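Beta-glucoside phosphorylase BglX (Unidentified, PDB 5VQE) probably cleaves beta-glucosides by transferring the glucosyl unit to phosphate, as a glycoside phosphorylase of family GH3. Local coordinates at residues E3-I8 against L343-A348; T19-T24 against M353-R358; L405-T410 against K543-S548. All coordinates share one frame; numbering follows the deposited sequence.

Contact 1: E3-I8 against L343-A348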
ATOM      1  N   GLU A   3     -23.476   6.038  22.794  1.00 20.50           N
ATOM      2  CA  GLU A   3     -23.315   4.676  23.286  1.00 21.83           C
ATOM      3  C   GLU A   3     -23.636   3.656  22.203  1.00 17.42           C
ATOM      4  O   GLU A   3     -23.028   2.583  22.161  1.00 21.98           O
ATOM      5  CB  GLU A   3     -24.199   4.448  24.512  1.00 22.08           C
ATOM      6  CG  GLU A   3     -23.790   5.257  25.740  1.00 27.02           C
ATOM      7  CD  GLU A   3     -24.257   6.695  25.694  1.00 26.02           C
ATOM      8  OE1 GLU A   3     -25.117   7.025  24.848  1.00 28.40           O
ATOM      9  OE2 GLU A   3     -23.765   7.499  26.514  1.00 36.70           O
ATOM     10  N   SER A   4     -24.571   3.974  21.310  1.00 22.60           N
ATOM     11  CA  SER A   4     -24.927   3.044  20.244  1.00 22.98           C
ATOM     12  C   SER A   4     -23.772   2.824  19.272  1.00 23.14           C
ATOM     13  O   SER A   4     -23.716   1.781  18.608  1.00 25.87           O
ATOM     14  CB  SER A   4     -26.158   3.556  19.501  1.00 22.26           C
ATOM     15  OG  SER A   4     -25.905   4.818  18.908  1.00 32.41           O
ATOM     16  N   ILE A   5     -22.858   3.783  19.163  1.00 19.66           N
ATOM     17  CA  ILE A   5     -21.656   3.612  18.346  1.00 16.01           C
ATOM     18  C   ILE A   5     -20.520   3.003  19.153  1.00 15.77           C
ATOM     19  O   ILE A   5     -19.902   2.021  18.732  1.00 13.48           O
ATOM     20  CB  ILE A   5     -21.230   4.967  17.742  1.00 16.32           C
ATOM     21  CG1 ILE A   5     -22.269   5.475  16.733  1.00 17.78           C
ATOM     22  CG2 ILE A   5     -19.852   4.852  17.076  1.00 16.64           C
ATOM     23  CD1 ILE A   5     -22.086   6.928  16.366  1.00 20.65           C
ATOM     24  N   LEU A   6     -20.234   3.574  20.328  1.00 14.63           N
ATOM     25  CA  LEU A   6     -18.988   3.293  21.030  1.00 15.22           C
ATOM     26  C   LEU A   6     -18.999   1.978  21.808  1.00 16.77           C
ATOM     27  O   LEU A   6     -17.921   1.467  22.143  1.00 15.31           O
ATOM     28  CB  LEU A   6     -18.661   4.448  21.981  1.00 14.16           C
ATOM     29  CG  LEU A   6     -18.475   5.799  21.295  1.00 14.63           C
ATOM     30  CD1 LEU A   6     -18.324   6.898  22.321  1.00 15.16           C
ATOM     31  CD2 LEU A   6     -17.275   5.781  20.374  1.00 12.23           C
ATOM     32  N   SER A   7     -20.165   1.404  22.094  1.00 14.59           N
ATOM     33  CA  SER A   7     -20.201   0.175  22.878  1.00 17.44           C
ATOM     34  C   SER A   7     -20.152  -1.091  22.030  1.00 17.69           C
ATOM     35  O   SER A   7     -20.045  -2.187  22.591  1.00 16.65           O
ATOM     36  CB  SER A   7     -21.453   0.144  23.766  1.00 20.57           C
ATOM     37  OG  SER A   7     -22.628   0.051  22.992  1.00 22.61           O
ATOM     38  N   ILE A   8     -20.203  -0.982  20.704  1.00 15.24           N
ATOM     39  CA  ILE A   8     -20.256  -2.153  19.840  1.00 17.73           C
ATOM     40  C   ILE A   8     -19.052  -2.160  18.903  1.00 18.67           C
ATOM     41  O   ILE A   8     -18.300  -1.190  18.799  1.00 16.21           O
ATOM     42  CB  ILE A   8     -21.567  -2.220  19.039  1.00 15.06           C
ATOM     43  CG1 ILE A   8     -21.701  -1.012  18.112  1.00 16.50           C
ATOM     44  CG2 ILE A   8     -22.750  -2.307  20.005  1.00 20.79           C
ATOM     45  CD1 ILE A   8     -22.905  -1.063  17.175  1.00 20.31           C
ATOM     46  N   LEU A 343     -20.184  17.351  13.201  1.00 15.65           N
ATOM     47  CA  LEU A 343     -18.852  17.561  13.760  1.00 18.74           C
ATOM     48  C   LEU A 343     -18.669  16.758  15.042  1.00 15.96           C
ATOM     49  O   LEU A 343     -17.657  16.071  15.222  1.00 13.47           O
ATOM     50  CB  LEU A 343     -18.621  19.048  14.024  1.00 17.67           C
ATOM     51  CG  LEU A 343     -17.320  19.411  14.735  1.00 16.45           C
ATOM     52  CD1 LEU A 343     -16.120  18.978  13.907  1.00 12.64           C
ATOM     53  CD2 LEU A 343     -17.263  20.908  15.002  1.00 17.36           C
ATOM     54  N   ASP A 344     -19.647  16.830  15.949  1.00 16.33           N
ATOM     55  CA  ASP A 344     -19.530  16.115  17.215  1.00 16.82           C
ATOM     56  C   ASP A 344     -19.494  14.611  17.003  1.00 14.86           C
ATOM     57  O   ASP A 344     -18.825  13.893  17.754  1.00 14.86           O
ATOM     58  CB  ASP A 344     -20.687  16.483  18.145  1.00 14.94           C
ATOM     59  CG  ASP A 344     -20.508  17.838  18.791  1.00 18.02           C
ATOM     60  OD1 ASP A 344     -19.413  18.417  18.669  1.00 19.19           O
ATOM     61  OD2 ASP A 344     -21.463  18.330  19.426  1.00 21.48           O
ATOM     62  N   GLU A 345     -20.199  14.118  15.988  1.00 12.67           N
ATOM     63  CA  GLU A 345     -20.247  12.684  15.742  1.00 16.82           C
ATOM     64  C   GLU A 345     -18.936  12.189  15.150  1.00 11.42           C
ATOM     65  O   GLU A 345     -18.454  11.104  15.496  1.00 12.66           O
ATOM     66  CB  GLU A 345     -21.424  12.374  14.820  1.00 12.55           C
ATOM     67  CG  GLU A 345     -21.714  10.905  14.632  1.00 17.84           C
ATOM     68  CD  GLU A 345     -22.848  10.670  13.661  1.00 22.21           C
ATOM     69  OE1 GLU A 345     -22.872  11.334  12.599  1.00 20.60           O
ATOM     70  OE2 GLU A 345     -23.724   9.834  13.964  1.00 26.75           O
ATOM     71  N   ALA A 346     -18.331  12.979  14.268  1.00 13.75           N
ATOM     72  CA  ALA A 346     -17.020  12.624  13.738  1.00 14.31           C
ATOM     73  C   ALA A 346     -15.978  12.590  14.847  1.00 13.42           C
ATOM     74  O   ALA A 346     -15.209  11.630  14.968  1.00 12.53           O
ATOM     75  CB  ALA A 346     -16.623  13.617  12.645  1.00 12.82           C
ATOM     76  N   VAL A 347     -15.936  13.637  15.674  1.00 13.75           N
ATOM     77  CA  VAL A 347     -14.945  13.698  16.743  1.00 10.75           C
ATOM     78  C   VAL A 347     -15.174  12.592  17.758  1.00 12.45           C
ATOM     79  O   VAL A 347     -14.216  12.055  18.324  1.00 14.17           O
ATOM     80  CB  VAL A 347     -14.968  15.090  17.400  1.00 13.11           C
ATOM     81  CG1 VAL A 347     -14.088  15.115  18.633  1.00 15.12           C
ATOM     82  CG2 VAL A 347     -14.505  16.123  16.407  1.00 13.36           C
ATOM     83  N   ALA A 348     -16.431  12.225  18.008  1.00 10.51           N
ATOM     84  CA  ALA A 348     -16.695  11.123  18.924  1.00 12.83           C
ATOM     85  C   ALA A 348     -16.059   9.832  18.424  1.00 13.48           C
ATOM     86  O   ALA A 348     -15.512   9.054  19.214  1.00 11.29           O
ATOM     87  CB  ALA A 348     -18.198  10.937  19.113  1.00 12.73           C
TER

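Contact 2: T19-T24 against M353-R358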
ATOM      1  N   THR A  19     -17.403   7.455  28.958  1.00 22.49           N
ATOM      2  CA  THR A  19     -17.475   8.676  29.758  1.00 21.54           C
ATOM      3  C   THR A  19     -16.301   9.595  29.448  1.00 20.63           C
ATOM      4  O   THR A  19     -16.467  10.819  29.380  1.00 20.95           O
ATOM      5  CB  THR A  19     -17.528   8.325  31.253  1.00 21.25           C
ATOM      6  OG1 THR A  19     -18.785   7.699  31.545  1.00 24.56           O
ATOM      7  CG2 THR A  19     -17.392   9.571  32.133  1.00 25.07           C
ATOM      8  N   TRP A  20     -15.111   9.026  29.229  1.00 20.36           N
ATOM      9  CA  TRP A  20     -13.970   9.849  28.840  1.00 16.70           C
ATOM     10  C   TRP A  20     -14.210  10.520  27.490  1.00 18.40           C
ATOM     11  O   TRP A  20     -13.911  11.707  27.316  1.00 18.16           O
ATOM     12  CB  TRP A  20     -12.686   9.016  28.793  1.00 17.73           C
ATOM     13  CG  TRP A  20     -11.521   9.836  28.341  1.00 17.18           C
ATOM     14  CD1 TRP A  20     -10.733  10.626  29.116  1.00 20.02           C
ATOM     15  CD2 TRP A  20     -11.034   9.973  27.001  1.00 19.39           C
ATOM     16  NE1 TRP A  20      -9.780  11.244  28.347  1.00 21.27           N
ATOM     17  CE2 TRP A  20      -9.945  10.861  27.045  1.00 19.76           C
ATOM     18  CE3 TRP A  20     -11.414   9.428  25.771  1.00 16.83           C
ATOM     19  CZ2 TRP A  20      -9.227  11.215  25.908  1.00 17.80           C
ATOM     20  CZ3 TRP A  20     -10.705   9.774  24.651  1.00 13.98           C
ATOM     21  CH2 TRP A  20      -9.621  10.663  24.721  1.00 19.27           C
ATOM     22  N   VAL A  21     -14.735   9.774  26.515  1.00 19.20           N
ATOM     23  CA  VAL A  21     -14.985  10.355  25.195  1.00 16.70           C
ATOM     24  C   VAL A  21     -15.930  11.541  25.312  1.00 14.93           C
ATOM     25  O   VAL A  21     -15.670  12.620  24.770  1.00 15.26           O
ATOM     26  CB  VAL A  21     -15.551   9.294  24.233  1.00 11.89           C
ATOM     27  CG1 VAL A  21     -15.973   9.931  22.930  1.00 14.10           C
ATOM     28  CG2 VAL A  21     -14.527   8.195  23.972  1.00 13.68           C
ATOM     29  N   ASN A  22     -17.044  11.347  26.020  1.00 15.68           N
ATOM     30  CA  ASN A  22     -18.067  12.383  26.134  1.00 20.56           C
ATOM     31  C   ASN A  22     -17.548  13.599  26.885  1.00 20.00           C
ATOM     32  O   ASN A  22     -17.741  14.740  26.449  1.00 20.76           O
ATOM     33  CB  ASN A  22     -19.298  11.813  26.832  1.00 20.34           C
ATOM     34  CG  ASN A  22     -20.242  11.141  25.873  1.00 24.37           C
ATOM     35  OD1 ASN A  22     -20.967  11.807  25.142  1.00 28.80           O
ATOM     36  ND2 ASN A  22     -20.236   9.815  25.860  1.00 22.78           N
ATOM     37  N   GLN A  23     -16.895  13.376  28.029  1.00 19.50           N
ATOM     38  CA  GLN A  23     -16.368  14.498  28.800  1.00 19.26           C
ATOM     39  C   GLN A  23     -15.335  15.277  28.000  1.00 18.96           C
ATOM     40  O   GLN A  23     -15.317  16.515  28.036  1.00 17.30           O
ATOM     41  CB  GLN A  23     -15.763  13.998  30.111  1.00 20.07           C
ATOM     42  CG  GLN A  23     -16.809  13.537  31.109  1.00 27.45           C
ATOM     43  CD  GLN A  23     -16.211  13.069  32.420  1.00 33.65           C
ATOM     44  OE1 GLN A  23     -14.993  12.908  32.545  1.00 33.62           O
ATOM     45  NE2 GLN A  23     -17.069  12.840  33.408  1.00 35.30           N
ATOM     46  N   THR A  24     -14.459  14.566  27.285  1.00 16.41           N
ATOM     47  CA  THR A  24     -13.470  15.223  26.437  1.00 15.83           C
ATOM     48  C   THR A  24     -14.147  16.012  25.327  1.00 18.26           C
ATOM     49  O   THR A  24     -13.813  17.179  25.082  1.00 19.73           O
ATOM     50  CB  THR A  24     -12.509  14.189  25.842  1.00 15.33           C
ATOM     51  OG1 THR A  24     -11.873  13.452  26.896  1.00 18.16           O
ATOM     52  CG2 THR A  24     -11.435  14.867  24.985  1.00 20.77           C
ATOM     53  N   MET A 353     -11.581   5.895  19.098  1.00 11.08           N
ATOM     54  CA  MET A 353     -10.468   5.025  18.730  1.00 10.48           C
ATOM     55  C   MET A 353      -9.261   5.294  19.617  1.00 12.84           C
ATOM     56  O   MET A 353      -8.500   4.370  19.929  1.00 13.25           O
ATOM     57  CB  MET A 353     -10.116   5.199  17.249  1.00 11.29           C
ATOM     58  CG  MET A 353     -11.053   4.433  16.311  1.00 14.45           C
ATOM     59  SD  MET A 353     -10.876   2.647  16.496  1.00 14.01           S
ATOM     60  CE  MET A 353     -12.419   2.008  15.818  1.00 13.38           C
ATOM     61  N   LYS A 354      -9.078   6.549  20.035  1.00 11.73           N
ATOM     62  CA  LYS A 354      -8.014   6.874  20.974  1.00 10.84           C
ATOM     63  C   LYS A 354      -8.255   6.202  22.318  1.00 13.84           C
ATOM     64  O   LYS A 354      -7.319   5.678  22.935  1.00 13.21           O
ATOM     65  CB  LYS A 354      -7.910   8.392  21.108  1.00 14.48           C
ATOM     66  CG  LYS A 354      -7.450   9.038  19.810  1.00 12.84           C
ATOM     67  CD  LYS A 354      -7.410  10.554  19.861  1.00 10.71           C
ATOM     68  CE  LYS A 354      -7.014  11.117  18.501  1.00 10.55           C
ATOM     69  NZ  LYS A 354      -6.619  12.551  18.501  1.00 11.85           N
ATOM     70  N   ALA A 355      -9.515   6.165  22.764  1.00 12.58           N
ATOM     71  CA  ALA A 355      -9.854   5.445  23.985  1.00 13.84           C
ATOM     72  C   ALA A 355      -9.710   3.941  23.799  1.00 15.21           C
ATOM     73  O   ALA A 355      -9.269   3.239  24.716  1.00 13.44           O
ATOM     74  CB  ALA A 355     -11.274   5.793  24.422  1.00 16.18           C
ATOM     75  N   LYS A 356     -10.068   3.423  22.619  1.00 14.58           N
ATOM     76  CA  LYS A 356      -9.911   1.992  22.365  1.00 14.64           C
ATOM     77  C   LYS A 356      -8.459   1.570  22.539  1.00 15.55           C
ATOM     78  O   LYS A 356      -8.173   0.506  23.099  1.00 14.02           O
ATOM     79  CB  LYS A 356     -10.410   1.660  20.954  1.00 14.44           C
ATOM     80  CG  LYS A 356     -10.343   0.184  20.550  1.00 15.99           C
ATOM     81  CD  LYS A 356     -10.696   0.022  19.066  1.00 17.05           C
ATOM     82  CE  LYS A 356     -10.349  -1.364  18.537  1.00 18.02           C
ATOM     83  NZ  LYS A 356     -11.212  -2.398  19.130  1.00 16.60           N
ATOM     84  N   LEU A 357      -7.533   2.391  22.051  1.00 15.07           N
ATOM     85  CA  LEU A 357      -6.104   2.159  22.190  1.00 16.38           C
ATOM     86  C   LEU A 357      -5.585   2.451  23.592  1.00 18.12           C
ATOM     87  O   LEU A 357      -4.415   2.169  23.872  1.00 16.22           O
ATOM     88  CB  LEU A 357      -5.350   3.030  21.182  1.00 15.01           C
ATOM     89  CG  LEU A 357      -5.468   2.643  19.708  1.00 15.10           C
ATOM     90  CD1 LEU A 357      -4.968   3.763  18.827  1.00 15.28           C
ATOM     91  CD2 LEU A 357      -4.687   1.360  19.425  1.00 18.11           C
ATOM     92  N   ARG A 358      -6.418   3.026  24.458  1.00 16.92           N
ATOM     93  CA  ARG A 358      -6.023   3.422  25.809  1.00 18.42           C
ATOM     94  C   ARG A 358      -4.864   4.413  25.783  1.00 20.35           C
ATOM     95  O   ARG A 358      -3.962   4.358  26.618  1.00 21.90           O
ATOM     96  CB  ARG A 358      -5.672   2.199  26.661  1.00 22.04           C
ATOM     97  CG  ARG A 358      -6.642   1.055  26.489  1.00 24.75           C
ATOM     98  CD  ARG A 358      -6.773   0.240  27.763  1.00 31.65           C
ATOM     99  NE  ARG A 358      -7.702   0.865  28.705  1.00 38.23           N
ATOM    100  CZ  ARG A 358      -8.922   0.415  28.994  1.00 33.77           C
ATOM    101  NH1 ARG A 358      -9.401  -0.683  28.428  1.00 38.26           N
ATOM    102  NH2 ARG A 358      -9.671   1.074  29.866  1.00 34.17           N
TER

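Contact 3: L405-T410 against K543-S548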
ATOM      1  N   LEU A 405      19.775 -23.687 -14.223  1.00 18.49           N
ATOM      2  CA  LEU A 405      20.950 -23.074 -14.825  1.00 18.70           C
ATOM      3  C   LEU A 405      22.224 -23.736 -14.313  1.00 23.90           C
ATOM      4  O   LEU A 405      22.292 -24.215 -13.174  1.00 19.99           O
ATOM      5  CB  LEU A 405      20.987 -21.580 -14.524  1.00 21.15           C
ATOM      6  CG  LEU A 405      19.778 -20.779 -15.004  1.00 16.64           C
ATOM      7  CD1 LEU A 405      19.947 -19.322 -14.617  1.00 21.26           C
ATOM      8  CD2 LEU A 405      19.601 -20.909 -16.514  1.00 20.04           C
ATOM      9  N   SER A 406      23.242 -23.760 -15.179  1.00 21.92           N
ATOM     10  CA  SER A 406      24.535 -24.316 -14.859  1.00 23.28           C
ATOM     11  C   SER A 406      25.610 -23.621 -15.682  1.00 21.58           C
ATOM     12  O   SER A 406      25.433 -23.476 -16.904  1.00 23.31           O
ATOM     13  CB  SER A 406      24.581 -25.815 -15.136  1.00 23.66           C
ATOM     14  OG  SER A 406      25.920 -26.270 -15.122  1.00 31.63           O
ATOM     15  N   PRO A 407      26.725 -23.203 -15.072  1.00 24.36           N
ATOM     16  CA  PRO A 407      27.836 -22.673 -15.878  1.00 23.05           C
ATOM     17  C   PRO A 407      28.305 -23.634 -16.957  1.00 28.51           C
ATOM     18  O   PRO A 407      28.885 -23.193 -17.958  1.00 29.71           O
ATOM     19  CB  PRO A 407      28.936 -22.419 -14.840  1.00 27.75           C
ATOM     20  CG  PRO A 407      28.227 -22.270 -13.550  1.00 25.52           C
ATOM     21  CD  PRO A 407      27.022 -23.147 -13.628  1.00 25.44           C
ATOM     22  N   GLN A 408      28.067 -24.935 -16.797  1.00 26.26           N
ATOM     23  CA  GLN A 408      28.473 -25.900 -17.809  1.00 30.70           C
ATOM     24  C   GLN A 408      27.462 -26.013 -18.940  1.00 31.49           C
ATOM     25  O   GLN A 408      27.741 -26.692 -19.934  1.00 33.98           O
ATOM     26  CB  GLN A 408      28.704 -27.265 -17.162  1.00 29.78           C
ATOM     27  CG  GLN A 408      29.977 -27.327 -16.322  1.00 31.13           C
ATOM     28  CD  GLN A 408      29.866 -26.574 -15.005  1.00 40.12           C
ATOM     29  OE1 GLN A 408      28.825 -26.599 -14.347  1.00 43.38           O
ATOM     30  NE2 GLN A 408      30.947 -25.896 -14.614  1.00 35.10           N
ATOM     31  N   LYS A 409      26.303 -25.369 -18.813  1.00 22.94           N
ATOM     32  CA  LYS A 409      25.377 -25.207 -19.923  1.00 25.57           C
ATOM     33  C   LYS A 409      25.419 -23.809 -20.533  1.00 24.00           C
ATOM     34  O   LYS A 409      25.279 -23.678 -21.751  1.00 21.06           O
ATOM     35  CB  LYS A 409      23.945 -25.517 -19.473  1.00 27.89           C
ATOM     36  CG  LYS A 409      23.680 -26.986 -19.200  1.00 25.27           C
ATOM     37  CD  LYS A 409      22.182 -27.252 -19.042  1.00 28.42           C
ATOM     38  CE  LYS A 409      21.633 -26.678 -17.738  1.00 25.95           C
ATOM     39  NZ  LYS A 409      20.156 -26.905 -17.627  1.00 23.36           N
ATOM     40  N   THR A 410      25.599 -22.760 -19.716  1.00 25.31           N
ATOM     41  CA  THR A 410      25.604 -21.376 -20.208  1.00 20.94           C
ATOM     42  C   THR A 410      26.597 -20.567 -19.364  1.00 22.16           C
ATOM     43  O   THR A 410      26.228 -19.949 -18.362  1.00 21.51           O
ATOM     44  CB  THR A 410      24.206 -20.764 -20.164  1.00 19.80           C
ATOM     45  OG1 THR A 410      23.708 -20.773 -18.820  1.00 21.28           O
ATOM     46  CG2 THR A 410      23.234 -21.526 -21.066  1.00 20.90           C
ATOM     47  N   LYS A 543      16.583 -21.154  -6.619  1.00 16.43           N
ATOM     48  CA  LYS A 543      15.639 -21.864  -7.467  1.00 16.12           C
ATOM     49  C   LYS A 543      16.150 -21.983  -8.898  1.00 18.75           C
ATOM     50  O   LYS A 543      15.934 -23.008  -9.555  1.00 17.94           O
ATOM     51  CB  LYS A 543      14.287 -21.159  -7.412  1.00 16.39           C
ATOM     52  CG  LYS A 543      13.605 -21.309  -6.055  1.00 15.57           C
ATOM     53  CD  LYS A 543      12.501 -20.279  -5.848  1.00 17.63           C
ATOM     54  CE  LYS A 543      12.040 -20.238  -4.400  1.00 17.44           C
ATOM     55  NZ  LYS A 543      11.612 -21.577  -3.903  1.00 18.32           N
ATOM     56  N   LEU A 544      16.827 -20.952  -9.399  1.00 17.99           N
ATOM     57  CA  LEU A 544      17.411 -21.045 -10.732  1.00 18.43           C
ATOM     58  C   LEU A 544      18.462 -22.146 -10.793  1.00 17.96           C
ATOM     59  O   LEU A 544      18.568 -22.855 -11.797  1.00 18.10           O
ATOM     60  CB  LEU A 544      18.025 -19.709 -11.131  1.00 16.02           C
ATOM     61  CG  LEU A 544      17.031 -18.571 -11.355  1.00 14.66           C
ATOM     62  CD1 LEU A 544      17.776 -17.265 -11.583  1.00 15.76           C
ATOM     63  CD2 LEU A 544      16.106 -18.869 -12.507  1.00 19.79           C
ATOM     64  N   MET A 545      19.239 -22.307  -9.723  1.00 19.78           N
ATOM     65  CA  MET A 545      20.258 -23.346  -9.650  1.00 19.39           C
ATOM     66  C   MET A 545      19.686 -24.718  -9.316  1.00 24.49           C
ATOM     67  O   MET A 545      20.441 -25.695  -9.300  1.00 20.99           O
ATOM     68  CB  MET A 545      21.317 -22.961  -8.617  1.00 16.79           C
ATOM     69  CG  MET A 545      22.002 -21.630  -8.879  1.00 18.41           C
ATOM     70  SD  MET A 545      22.667 -21.499 -10.555  1.00 22.06           S
ATOM     71  CE  MET A 545      23.920 -22.783 -10.524  1.00 22.88           C
ATOM     72  N   GLY A 546      18.383 -24.821  -9.065  1.00 19.30           N
ATOM     73  CA  GLY A 546      17.763 -26.109  -8.832  1.00 20.64           C
ATOM     74  C   GLY A 546      17.926 -26.652  -7.430  1.00 21.65           C
ATOM     75  O   GLY A 546      17.613 -27.825  -7.199  1.00 20.59           O
ATOM     76  N   ARG A 547      18.417 -25.846  -6.491  1.00 20.47           N
ATOM     77  CA  ARG A 547      18.507 -26.244  -5.095  1.00 19.15           C
ATOM     78  C   ARG A 547      17.220 -25.987  -4.321  1.00 24.36           C
ATOM     79  O   ARG A 547      17.115 -26.406  -3.164  1.00 22.84           O
ATOM     80  CB  ARG A 547      19.659 -25.504  -4.413  1.00 18.37           C
ATOM     81  CG  ARG A 547      21.020 -25.744  -5.057  1.00 18.59           C
ATOM     82  CD  ARG A 547      22.133 -25.160  -4.204  1.00 19.53           C
ATOM     83  NE  ARG A 547      22.165 -23.701  -4.208  1.00 24.91           N
ATOM     84  CZ  ARG A 547      22.930 -22.958  -5.006  1.00 20.70           C
ATOM     85  NH1 ARG A 547      23.740 -23.526  -5.897  1.00 26.20           N
ATOM     86  NH2 ARG A 547      22.884 -21.636  -4.913  1.00 22.10           N
ATOM     87  N   SER A 548      16.252 -25.295  -4.916  1.00 21.40           N
ATOM     88  CA  SER A 548      14.985 -24.991  -4.263  1.00 22.44           C
ATOM     89  C   SER A 548      13.896 -25.047  -5.319  1.00 21.36           C
ATOM     90  O   SER A 548      14.061 -24.484  -6.404  1.00 19.24           O
ATOM     91  CB  SER A 548      15.019 -23.608  -3.591  1.00 22.91           C
ATOM     92  OG  SER A 548      13.737 -23.223  -3.113  1.00 17.81           O
TER
HETATM   93  O   HOH W   1      22.588 -26.023 -11.384  1.00 27.15           O

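Contact 1: E3-I8 against L343-A348
Ile5 and Leu6 of the short N-terminal helix 3-6 lean against Glu345 and Ala348 of helix 340-356. Before them in the chain, Glu3 serves the helix itself. Its carbonyl oxygen O takes two bonds from Ser7, one from the backbone N and one from OG (2.7 Å), and the two donors come from opposite faces of the carbonyl plane; a small hydroxyl residue suits this spot, because it can fold back onto the preceding turn. Ile5 follows as the first residue to cross. With CG1 anti to the carbonyl carbon (chi1 -66°), the CG1-CD1 branch is carried across to helix 340-356, and CD1 ends 4.1 Å from Glu345 OE2. The two side chains meet at about a right angle, the methyl touching one carboxylate oxygen while Glu345 OE1 is engaged in a salt bridge with Arg342. Glu345 gets there by an extended chain (chi1 -172°) that brings OE2 up to the methyl. Leu6 is buried, and its CD2 packs 3.9 Å from Ala348 O. The small Ala348 gives the branched leucine room to come down on the helix backbone, while Ile18 and Val21 of helix 15-27 pack against the same leucine. With only methyl groups facing oxygens here, the two segments are paired without a directional bond between them: Ile5 and Glu345 make loose van der Waals packing, and exclusion of water counts chiefly at the buried Leu6 and Ala348. Polar anchoring comes from neighbours, such as Asn282, which donates to Ile5 O.

Contact 2: T19-T24 against M353-R358
Trp20 and Val21 close on Ala355 in a helix-helix packing, in which helix 15-27 lies against the last turns of helix 340-356, on the outside of the TIM-barrel domain. The apolar contacts all converge on one methyl. Ala355 CB points at the other helix and sits 3.9 Å from Trp20 CE3, with CZ3 of the same benzene ring nearly as near at 4.0 Å; the methyl approaches the indole obliquely. Next to Trp20 on helix 15-27, Val21 adds CG2, 4.1 Å from Ala355 CB. Alanine suits this place because its short side chain lets the helices draw close: the CA atoms of Val21 and Ala355 are 7.2 Å apart. The indole reaches across because its CG stands anti to the backbone N (chi1 178°), and a broad, flat side chain can touch Leu351 and Pro360 as well as Ala355. Polar interactions stay within each segment or go to other parts of the fold. Lys354 sets out toward the first helix, but its extended chain carries NZ away to Gly60 O, Pro86 O and Gln36 OE1, so the buried ammonium has three acceptors. Helix 340-356 finishes in a Schellman motif, with Arg358 at positive phi and its N bonded to Ala355 O. Within helix 15-27, Thr24 turns its hydroxyl back one turn: OG1 donates to Trp20 O at 2.7 Å, from the face of that carbonyl opposite to Thr24 N. The same OG1 lies 3.2 Å above the Trp20 ring plane, displaced toward the rim.

Contact 3: L405-T410 against K543-S548
A Schellman motif ending helix 534-544 meets the loop that leads into strand 412-419, in the C-terminal part of the chain built round a mixed sheet. The central link is Leu405 N to Leu544 O, 2.8 Å, with an N-H...O angle of 148°. A carbonyl in a helix's last turn lacks a partner further along that helix, and this one is taken by the incoming loop. The same Leu405 uses its O too: a water donates to it (2.6 Å) and to Met545 O (3.0 Å), one residue past Leu544. Beside these bonds the side chains of Leu405 and Leu544 run side by side in the same direction, Leu405 CD1 resting 4.0 Å from Leu544 CB; both leucines are buried, and Phe443 and Leu469 also touch Leu405. Met545 starts away from the loop, but bends at chi2 and chi3 (-52° and -65°) to bring CE back within 3.4 Å of Leu405 O, a fold that an unbranched, flexible thioether permits. Gly546 makes the turn, its N bonded to Lys543 O; its positive phi favours glycine, which has no side chain to strain it. In the loop, Ser406 OG accepts from Gln408 N in an ST turn. One direct bond and one water bridge thus tie the loop to the helix end; the buried leucines flank the direct bond and probably shield it, while a water still reaches the second link.

Contacts 1 and 2 form one continuous packing region, their centres 10 Å apart. Both draw on helix 340-356, an earlier turn in one and its end in the other, and helices 3-6 and 15-27 follow each other in the chain, so two successive N-terminal helices both pack on helix 340-356. Val21 joins them: its CG1 is 3.9 Å from Leu6 CD1 and 3.8 Å from Ala348 O. Contact 3 stands apart on the opposite side of the chain's centre, its own centre 61 Å from that of contact 1 and 59 Å from that of contact 2. None of the residues lining the 2-deoxy-2-fluoroglucose pocket, such as Asp288 and His194, belongs to these segments.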